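Side-chain contacts in halocarboxylic acid dehalogenase DehI (Pseudomonas putida, PDB 3BJX), which probably hydrolyses the carbon–halogen bond of 2-haloacids, releasing the halide: residues E89-N94 and S290-T295; K117-L122 and E296-A301; R237-R242 and F283-T288. All blocks are in the same frame, centred on the assembly; numbering follows the deposited sequence.

Contact 1: E89-N94 and S290-T295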
loop_
_atom_site.group_PDB
_atom_site.type_symbol
_atom_site.label_atom_id
_atom_site.label_comp_id
_atom_site.label_asym_id
_atom_site.label_seq_id
_atom_site.Cartn_x
_atom_site.Cartn_y
_atom_site.Cartn_z
ATOM N N GLU A 89 18.460 -9.077 9.690
ATOM C CA GLU A 89 19.611 -8.306 10.145
ATOM C C GLU A 89 19.502 -6.798 9.818
ATOM O O GLU A 89 19.802 -5.952 10.655
ATOM C CB GLU A 89 20.847 -8.873 9.472
ATOM C CG GLU A 89 21.996 -9.071 10.354
ATOM C CD GLU A 89 23.290 -9.009 9.587
ATOM O OE1 GLU A 89 23.276 -9.282 8.360
ATOM O OE2 GLU A 89 24.314 -8.660 10.220
ATOM N N ARG A 90 19.111 -6.477 8.588
ATOM C CA ARG A 90 18.864 -5.099 8.157
ATOM C C ARG A 90 17.769 -4.336 8.918
ATOM O O ARG A 90 17.786 -3.091 8.923
ATOM C CB ARG A 90 18.502 -5.071 6.683
ATOM C CG ARG A 90 19.634 -5.380 5.744
ATOM C CD ARG A 90 19.059 -5.257 4.367
ATOM N NE ARG A 90 20.028 -5.465 3.311
ATOM C CZ ARG A 90 20.727 -4.499 2.740
ATOM N NH1 ARG A 90 20.609 -3.238 3.163
ATOM N NH2 ARG A 90 21.550 -4.807 1.750
ATOM N N SER A 91 16.835 -5.065 9.546
ATOM C CA SER A 91 15.714 -4.466 10.310
ATOM C C SER A 91 16.115 -3.575 11.483
ATOM O O SER A 91 15.293 -2.792 11.991
ATOM C CB SER A 91 14.792 -5.543 10.836
ATOM O OG SER A 91 14.369 -6.375 9.785
ATOM N N LEU A 92 17.355 -3.688 11.938
ATOM C CA LEU A 92 17.743 -2.919 13.113
ATOM C C LEU A 92 17.781 -1.411 12.837
ATOM O O LEU A 92 18.315 -0.964 11.828
ATOM C CB LEU A 92 19.080 -3.400 13.685
ATOM C CG LEU A 92 19.248 -4.768 14.351
ATOM C CD1 LEU A 92 20.737 -4.923 14.588
ATOM C CD2 LEU A 92 18.500 -4.924 15.659
ATOM N N LEU A 93 17.190 -0.646 13.744
ATOM C CA LEU A 93 17.261 0.805 13.698
ATOM C C LEU A 93 18.463 1.317 14.480
ATOM O O LEU A 93 18.720 0.909 15.621
ATOM C CB LEU A 93 15.980 1.423 14.241
ATOM C CG LEU A 93 14.704 1.234 13.429
ATOM C CD1 LEU A 93 13.487 1.525 14.306
ATOM C CD2 LEU A 93 14.700 2.114 12.173
ATOM N N ASN A 94 19.204 2.220 13.860
ATOM C CA ASN A 94 20.361 2.812 14.507
ATOM C C ASN A 94 19.889 3.978 15.352
ATOM O O ASN A 94 19.961 5.133 14.914
ATOM C CB ASN A 94 21.337 3.298 13.448
ATOM C CG ASN A 94 22.746 3.350 13.947
ATOM O OD1 ASN A 94 23.176 2.481 14.710
ATOM N ND2 ASN A 94 23.492 4.372 13.516
ATOM N N SER A 290 9.290 -3.258 13.809
ATOM C CA SER A 290 8.763 -2.865 15.118
ATOM C C SER A 290 9.095 -3.903 16.197
ATOM O O SER A 290 9.427 -3.553 17.350
ATOM C CB SER A 290 7.236 -2.694 15.049
ATOM O OG SER A 290 6.844 -1.546 14.317
ATOM N N ILE A 291 8.967 -5.178 15.814
ATOM C CA ILE A 291 9.120 -6.323 16.724
ATOM C C ILE A 291 10.585 -6.623 16.985
ATOM O O ILE A 291 10.958 -6.947 18.111
ATOM C CB ILE A 291 8.329 -7.591 16.215
ATOM C CG1 ILE A 291 6.830 -7.265 16.083
ATOM C CG2 ILE A 291 8.562 -8.807 17.101
ATOM C CD1 ILE A 291 6.122 -6.902 17.352
ATOM N N ILE A 292 11.420 -6.491 15.956
ATOM C CA ILE A 292 12.850 -6.570 16.173
ATOM C C ILE A 292 13.302 -5.421 17.068
ATOM O O ILE A 292 14.154 -5.620 17.927
ATOM C CB ILE A 292 13.654 -6.626 14.830
ATOM C CG1 ILE A 292 13.568 -8.038 14.241
ATOM C CG2 ILE A 292 15.132 -6.230 15.032
ATOM C CD1 ILE A 292 14.208 -8.178 12.928
ATOM N N HIS A 293 12.721 -4.227 16.884
ATOM C CA HIS A 293 12.987 -3.123 17.808
ATOM C C HIS A 293 12.660 -3.428 19.250
ATOM O O HIS A 293 13.488 -3.203 20.116
ATOM C CB HIS A 293 12.303 -1.820 17.413
ATOM C CG HIS A 293 12.856 -0.634 18.142
ATOM N ND1 HIS A 293 14.181 -0.259 18.046
ATOM C CD2 HIS A 293 12.275 0.240 19.000
ATOM C CE1 HIS A 293 14.384 0.805 18.803
ATOM N NE2 HIS A 293 13.247 1.123 19.395
ATOM N N ILE A 294 11.466 -3.939 19.515
ATOM C CA ILE A 294 11.095 -4.362 20.870
ATOM C C ILE A 294 12.073 -5.420 21.401
ATOM O O ILE A 294 12.554 -5.321 22.517
ATOM C CB ILE A 294 9.643 -4.907 20.881
ATOM C CG1 ILE A 294 8.636 -3.763 20.706
ATOM C CG2 ILE A 294 9.345 -5.708 22.146
ATOM C CD1 ILE A 294 7.239 -4.204 20.213
ATOM N N THR A 295 12.366 -6.427 20.586
ATOM C CA THR A 295 13.346 -7.462 20.936
ATOM C C THR A 295 14.698 -6.895 21.326
ATOM O O THR A 295 15.311 -7.360 22.290
ATOM C CB THR A 295 13.512 -8.473 19.804
ATOM O OG1 THR A 295 12.208 -8.884 19.365
ATOM C CG2 THR A 295 14.277 -9.703 20.268
HETATM O O HOH W 1 15.764 -1.609 16.111
#
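Leu93 lays a methyl over one face of the His293 imidazole, its CD1 coming to 4.2 Å from His293 ND1, while a water sits in the plane of the ring at its edge. That water lies 2.8 Å from His293 ND1 and accepts a hydrogen bond from the backbone N of Leu93, 2.9 Å away. Leucine therefore meets the same histidine twice, its side chain over the ring and its main chain through the water; histidine suits the place because it offers a flat apolar face to the leucine methyl and a ring nitrogen, ND1, to the water. Farther along, the contact is aliphatic. Ile292 presents two branches: CG2 meets Leu92 CD2 at 3.7 Å, the two side chains crossing at about a right angle, and CD1 presses on Ser91 CB at 3.4 Å, tighter than usual carbon contact. With CG1 anti to the carbonyl carbon (chi1 -77°) and CD1 extended beyond it, CD1 meets the serine while CG2, the other branch, meets Leu92. Ser91 is small enough for this close approach, and its hydroxyl is occupied within its own turn by Leu87 O. Helix 112-143 lies against Ile292 through Asn126, and Ala304 of helix 301-305 touches both Leu92 and Ile292. No direct hydrogen bond joins the segments, so the turn after helix 78-90 is held to helix 267-299 by apolar contacts and by one water that satisfies a backbone N-H and a ring nitrogen together.

Contact 2: K117-L122 and E296-A301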
loop_
_atom_site.group_PDB
_atom_site.type_symbol
_atom_site.label_atom_id
_atom_site.label_comp_id
_atom_site.label_asym_id
_atom_site.label_seq_id
_atom_site.Cartn_x
_atom_site.Cartn_y
_atom_site.Cartn_z
ATOM N N LYS A 117 8.279 -15.952 28.334
ATOM C CA LYS A 117 7.112 -16.221 27.523
ATOM C C LYS A 117 6.915 -15.156 26.456
ATOM O O LYS A 117 6.577 -15.488 25.331
ATOM C CB LYS A 117 5.876 -16.372 28.400
ATOM C CG LYS A 117 5.961 -17.520 29.394
ATOM C CD LYS A 117 6.568 -18.716 28.728
ATOM C CE LYS A 117 6.481 -19.925 29.600
ATOM N NZ LYS A 117 6.774 -21.118 28.756
ATOM N N VAL A 118 7.139 -13.885 26.812
ATOM C CA VAL A 118 7.084 -12.748 25.866
ATOM C C VAL A 118 8.178 -12.953 24.801
ATOM O O VAL A 118 7.887 -13.030 23.613
ATOM C CB VAL A 118 7.231 -11.376 26.624
ATOM C CG1 VAL A 118 7.465 -10.195 25.670
ATOM C CG2 VAL A 118 6.018 -11.120 27.574
ATOM N N ARG A 119 9.422 -13.086 25.250
ATOM C CA ARG A 119 10.586 -13.442 24.419
ATOM C C ARG A 119 10.367 -14.596 23.409
ATOM O O ARG A 119 10.819 -14.503 22.266
ATOM C CB ARG A 119 11.793 -13.751 25.345
ATOM C CG ARG A 119 13.040 -14.222 24.635
ATOM C CD ARG A 119 14.181 -14.490 25.579
ATOM N NE ARG A 119 14.713 -13.274 26.199
ATOM C CZ ARG A 119 14.609 -12.991 27.497
ATOM N NH1 ARG A 119 13.993 -13.831 28.316
ATOM N NH2 ARG A 119 15.117 -11.869 27.984
ATOM N N ARG A 120 9.707 -15.675 23.838
ATOM C CA ARG A 120 9.464 -16.845 22.977
ATOM C C ARG A 120 8.625 -16.446 21.775
ATOM O O ARG A 120 8.895 -16.874 20.644
ATOM C CB ARG A 120 8.775 -17.986 23.747
ATOM C CG ARG A 120 9.667 -18.678 24.799
ATOM C CD ARG A 120 9.007 -19.890 25.504
ATOM N NE ARG A 120 9.148 -21.147 24.747
ATOM C CZ ARG A 120 8.130 -21.834 24.220
ATOM N NH1 ARG A 120 6.877 -21.387 24.349
ATOM N NH2 ARG A 120 8.353 -22.967 23.552
ATOM N N VAL A 121 7.607 -15.636 22.052
ATOM C CA VAL A 121 6.695 -15.045 21.075
ATOM C C VAL A 121 7.436 -14.064 20.171
ATOM O O VAL A 121 7.363 -14.150 18.941
ATOM C CB VAL A 121 5.512 -14.301 21.812
ATOM C CG1 VAL A 121 4.701 -13.393 20.848
ATOM C CG2 VAL A 121 4.623 -15.306 22.560
ATOM N N LEU A 122 8.167 -13.132 20.778
ATOM C CA LEU A 122 8.932 -12.172 19.995
ATOM C C LEU A 122 9.858 -12.899 18.992
ATOM O O LEU A 122 9.921 -12.517 17.814
ATOM C CB LEU A 122 9.697 -11.195 20.904
ATOM C CG LEU A 122 8.938 -10.170 21.769
ATOM C CD1 LEU A 122 9.889 -9.514 22.782
ATOM C CD2 LEU A 122 8.256 -9.108 20.927
ATOM N N GLU A 296 15.146 -5.881 20.590
ATOM C CA GLU A 296 16.429 -5.239 20.839
ATOM C C GLU A 296 16.441 -4.491 22.180
ATOM O O GLU A 296 17.454 -4.471 22.878
ATOM C CB GLU A 296 16.767 -4.291 19.688
ATOM C CG GLU A 296 18.183 -3.733 19.724
ATOM C CD GLU A 296 18.417 -2.609 18.726
ATOM O OE1 GLU A 296 17.639 -2.438 17.749
ATOM O OE2 GLU A 296 19.399 -1.876 18.934
ATOM N N CYS A 297 15.320 -3.864 22.522
ATOM C CA CYS A 297 15.183 -3.163 23.786
ATOM C C CYS A 297 15.199 -4.146 24.922
ATOM O O CYS A 297 15.530 -3.777 26.041
ATOM C CB CYS A 297 13.879 -2.384 23.839
ATOM S SG CYS A 297 13.846 -0.881 22.849
ATOM N N LEU A 298 14.847 -5.402 24.630
ATOM C CA LEU A 298 14.821 -6.454 25.639
ATOM C C LEU A 298 16.171 -7.160 25.797
ATOM O O LEU A 298 16.674 -7.266 26.915
ATOM C CB LEU A 298 13.721 -7.477 25.347
ATOM C CG LEU A 298 13.415 -8.469 26.484
ATOM C CD1 LEU A 298 12.770 -7.759 27.666
ATOM C CD2 LEU A 298 12.544 -9.648 26.014
ATOM N N ASP A 299 16.735 -7.627 24.680
ATOM C CA ASP A 299 17.897 -8.521 24.683
ATOM C C ASP A 299 19.153 -7.954 24.008
ATOM O O ASP A 299 20.217 -8.571 24.089
ATOM C CB ASP A 299 17.561 -9.825 23.952
ATOM C CG ASP A 299 16.528 -10.669 24.660
ATOM O OD1 ASP A 299 16.258 -10.500 25.875
ATOM O OD2 ASP A 299 15.975 -11.538 23.969
ATOM N N GLY A 300 19.029 -6.833 23.296
ATOM C CA GLY A 300 20.156 -6.283 22.552
ATOM C C GLY A 300 20.187 -6.630 21.069
ATOM O O GLY A 300 19.350 -7.391 20.573
ATOM N N ALA A 301 21.176 -6.076 20.374
ATOM C CA ALA A 301 21.196 -6.060 18.917
ATOM C C ALA A 301 21.547 -7.384 18.287
ATOM O O ALA A 301 21.129 -7.659 17.166
ATOM C CB ALA A 301 22.139 -4.982 18.417
#
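Arg119 takes hold of Asp299 side-on, spending two nitrogens on the two carboxylate oxygens. Its NH2 donates to Asp299 OD1 at 2.8 Å and its NE to Asp299 OD2 at 3.1 Å, both to syn lone pairs and both in the guanidinium plane; a weaker branch runs from Arg119 NE to Asp299 OD1. The two planes lie only 15° apart, which, with two bonds, restrains the rotation of both groups. The arginine chain gets there by running out extended and bending at chi3 (-69°), turning its NE edge to the aspartate. Each partner has a further mate: Arg119 NH1 bridges to Glu116, and Asp299 OD2 is hydrogen-bonded to the hydroxyl of Tyr123. Beside the salt bridge, Leu298 CD2 lies over one face of the guanidinium, 3.9 Å from Arg119 NH2, and reaches Leu122 CD1 at 4.2 Å, so a leucine here serves both a cation's flat side and an apolar neighbour. Gly300, with positive phi, ends the helix just beyond; a side chain there would jam against the preceding carbonyl. The contact thus ties the C-terminal end of helix 267-299 to helix 112-143, with helix 101-107 against Leu298 and helix 203-208 against Leu122.

Contact 3: R237-R242 and F283-T288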
loop_
_atom_site.group_PDB
_atom_site.type_symbol
_atom_site.label_atom_id
_atom_site.label_comp_id
_atom_site.label_asym_id
_atom_site.label_seq_id
_atom_site.Cartn_x
_atom_site.Cartn_y
_atom_site.Cartn_z
ATOM N N ARG A 237 11.185 1.272 3.719
ATOM C CA ARG A 237 11.483 1.383 2.287
ATOM C C ARG A 237 12.674 0.476 1.879
ATOM O O ARG A 237 12.611 -0.223 0.870
ATOM C CB ARG A 237 11.682 2.851 1.881
ATOM C CG ARG A 237 10.405 3.501 1.215
ATOM C CD ARG A 237 10.131 5.002 1.548
ATOM N NE ARG A 237 11.334 5.808 1.779
ATOM C CZ ARG A 237 11.417 6.809 2.664
ATOM N NH1 ARG A 237 10.386 7.156 3.439
ATOM N NH2 ARG A 237 12.556 7.460 2.799
ATOM N N GLU A 238 13.714 0.440 2.705
ATOM C CA GLU A 238 14.889 -0.412 2.456
ATOM C C GLU A 238 14.591 -1.920 2.456
ATOM O O GLU A 238 15.109 -2.655 1.624
ATOM C CB GLU A 238 16.003 -0.089 3.462
ATOM C CG GLU A 238 17.056 -1.178 3.607
ATOM C CD GLU A 238 18.033 -0.864 4.702
ATOM O OE1 GLU A 238 18.069 0.315 5.096
ATOM O OE2 GLU A 238 18.751 -1.775 5.163
ATOM N N LEU A 239 13.763 -2.366 3.396
ATOM C CA LEU A 239 13.308 -3.743 3.443
ATOM C C LEU A 239 12.431 -4.099 2.271
ATOM O O LEU A 239 12.651 -5.136 1.647
ATOM C CB LEU A 239 12.539 -4.002 4.737
ATOM C CG LEU A 239 13.248 -4.801 5.818
ATOM C CD1 LEU A 239 14.639 -4.282 6.032
ATOM C CD2 LEU A 239 12.416 -4.748 7.112
ATOM N N VAL A 240 11.439 -3.252 1.977
ATOM C CA VAL A 240 10.555 -3.439 0.812
ATOM C C VAL A 240 11.365 -3.634 -0.482
ATOM O O VAL A 240 11.151 -4.596 -1.220
ATOM C CB VAL A 240 9.510 -2.254 0.635
ATOM C CG1 VAL A 240 8.719 -2.426 -0.620
ATOM C CG2 VAL A 240 8.575 -2.146 1.809
ATOM N N THR A 241 12.298 -2.715 -0.724
ATOM C CA THR A 241 13.197 -2.733 -1.883
ATOM C C THR A 241 14.104 -3.968 -1.894
ATOM O O THR A 241 14.146 -4.695 -2.876
ATOM C CB THR A 241 14.099 -1.502 -1.888
ATOM O OG1 THR A 241 13.304 -0.309 -1.841
ATOM C CG2 THR A 241 14.941 -1.485 -3.129
ATOM N N ARG A 242 14.820 -4.199 -0.797
ATOM C CA ARG A 242 15.720 -5.343 -0.690
ATOM C C ARG A 242 15.020 -6.686 -0.929
ATOM O O ARG A 242 15.498 -7.494 -1.722
ATOM C CB ARG A 242 16.455 -5.329 0.650
ATOM C CG ARG A 242 17.531 -6.422 0.800
ATOM C CD ARG A 242 18.505 -6.373 -0.365
ATOM N NE ARG A 242 19.492 -7.437 -0.284
ATOM C CZ ARG A 242 20.034 -8.025 -1.340
ATOM N NH1 ARG A 242 19.666 -7.661 -2.567
ATOM N NH2 ARG A 242 20.946 -8.976 -1.160
ATOM N N PHE A 283 3.342 -3.537 5.189
ATOM C CA PHE A 283 2.834 -3.913 6.502
ATOM C C PHE A 283 3.821 -4.824 7.201
ATOM O O PHE A 283 4.225 -4.550 8.353
ATOM C CB PHE A 283 1.439 -4.548 6.383
ATOM C CG PHE A 283 0.835 -4.990 7.708
ATOM C CD1 PHE A 283 -0.124 -4.213 8.341
ATOM C CD2 PHE A 283 1.218 -6.185 8.308
ATOM C CE1 PHE A 283 -0.689 -4.600 9.545
ATOM C CE2 PHE A 283 0.658 -6.593 9.521
ATOM C CZ PHE A 283 -0.292 -5.792 10.137
ATOM N N ILE A 284 4.218 -5.895 6.495
ATOM C CA ILE A 284 5.196 -6.869 6.993
ATOM C C ILE A 284 6.540 -6.207 7.248
ATOM O O ILE A 284 7.130 -6.404 8.316
ATOM C CB ILE A 284 5.454 -8.038 6.025
ATOM C CG1 ILE A 284 4.156 -8.637 5.475
ATOM C CG2 ILE A 284 6.356 -9.102 6.718
ATOM C CD1 ILE A 284 3.448 -9.552 6.380
ATOM N N ALA A 285 7.054 -5.458 6.271
ATOM C CA ALA A 285 8.266 -4.638 6.509
ATOM C C ALA A 285 8.138 -3.845 7.817
ATOM O O ALA A 285 9.017 -3.943 8.680
ATOM C CB ALA A 285 8.584 -3.717 5.341
ATOM N N ASP A 286 7.048 -3.091 7.988
ATOM C CA ASP A 286 6.875 -2.262 9.192
ATOM C C ASP A 286 6.916 -3.125 10.436
ATOM O O ASP A 286 7.578 -2.759 11.422
ATOM C CB ASP A 286 5.530 -1.527 9.204
ATOM C CG ASP A 286 5.389 -0.503 8.091
ATOM O OD1 ASP A 286 6.384 -0.086 7.472
ATOM O OD2 ASP A 286 4.243 -0.102 7.842
ATOM N N ILE A 287 6.169 -4.239 10.402
ATOM C CA ILE A 287 6.054 -5.116 11.561
ATOM C C ILE A 287 7.368 -5.821 11.822
ATOM O O ILE A 287 7.767 -5.953 12.983
ATOM C CB ILE A 287 4.869 -6.145 11.478
ATOM C CG1 ILE A 287 3.504 -5.444 11.336
ATOM C CG2 ILE A 287 4.845 -7.030 12.715
ATOM C CD1 ILE A 287 3.115 -4.515 12.491
ATOM N N THR A 288 8.044 -6.264 10.759
ATOM C CA THR A 288 9.380 -6.834 10.894
ATOM C C THR A 288 10.284 -5.897 11.724
ATOM O O THR A 288 10.976 -6.339 12.654
ATOM C CB THR A 288 10.061 -7.201 9.514
ATOM O OG1 THR A 288 9.352 -8.267 8.865
ATOM C CG2 THR A 288 11.493 -7.691 9.750
#
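Ala285 fits its single methyl against two residues of the facing helix: its CB lies 3.9 Å from Val240 CG2 and 4.0 Å from Leu239 CB. A residue as small as alanine suits a place where the backbones come so near, the CA atoms of Leu239 and Ala285 being 6.0 Å apart. Leu239 reaches past the alanine, its CD2 resting 3.8 Å from Ala285 O and 4.1 Å from Thr288 CG2. Val240 suits the flank, because a branch at the beta carbon puts a methyl directly beside the alanine. The axes of segments 237-242 and 283-288 pass 8.9 Å apart at 125°, a steep crossing within the all-helical fold of this dehalogenase, in which the long helix 267-299 packs against helix 230-248, helix 112-143 and others. Thr288 combines a methyl for the interface with a hydroxyl for its own helix: OG1 stands anti to the carbonyl carbon (chi1 -66°) and donates to Ile284 O at 3.0 Å, from well above the carbonyl plane, and CG2 is left anti to the backbone N, facing Leu239. A serine here would keep the hydroxyl but would probably open a small gap beside Leu239 CD2, which loses its methyl partner. Behind this first shell stands helix 112-143, whose Leu133 touches both Leu239 and Ile284 and whose Asn129 touches Thr288 and Ile287. Asp286, next to the alanine, is tied to Ser236 through OD1, while its OD2 meets Arg228 in a salt bridge and is hydrogen-bonded to His198 NE2. At the outer limit, Arg237 packs on Arg237 of the second subunit.

Overall arrangement
All three contacts draw on helix 267-299, taken in the order contact 3, contact 1, contact 2 along it. Contact 1 is the middle member, its centre about 11 Å from that of each neighbour, whereas the centres of contacts 2 and 3 are about 20 Å apart and their nearest atoms about 8 Å. Contact 1 joins contact 3 by a salt bridge, Arg90 NH1 to Glu238 OE2 at 3.1 Å, and by Ser91 OG packing on Thr288 CG2 at 3.2 Å. Toward contact 2 the junction is by packing, with Ile294 CG2 3.8 Å from Leu122 CD2. Along the chain contacts 1 and 2 interleave, and contact 3 is nested within both.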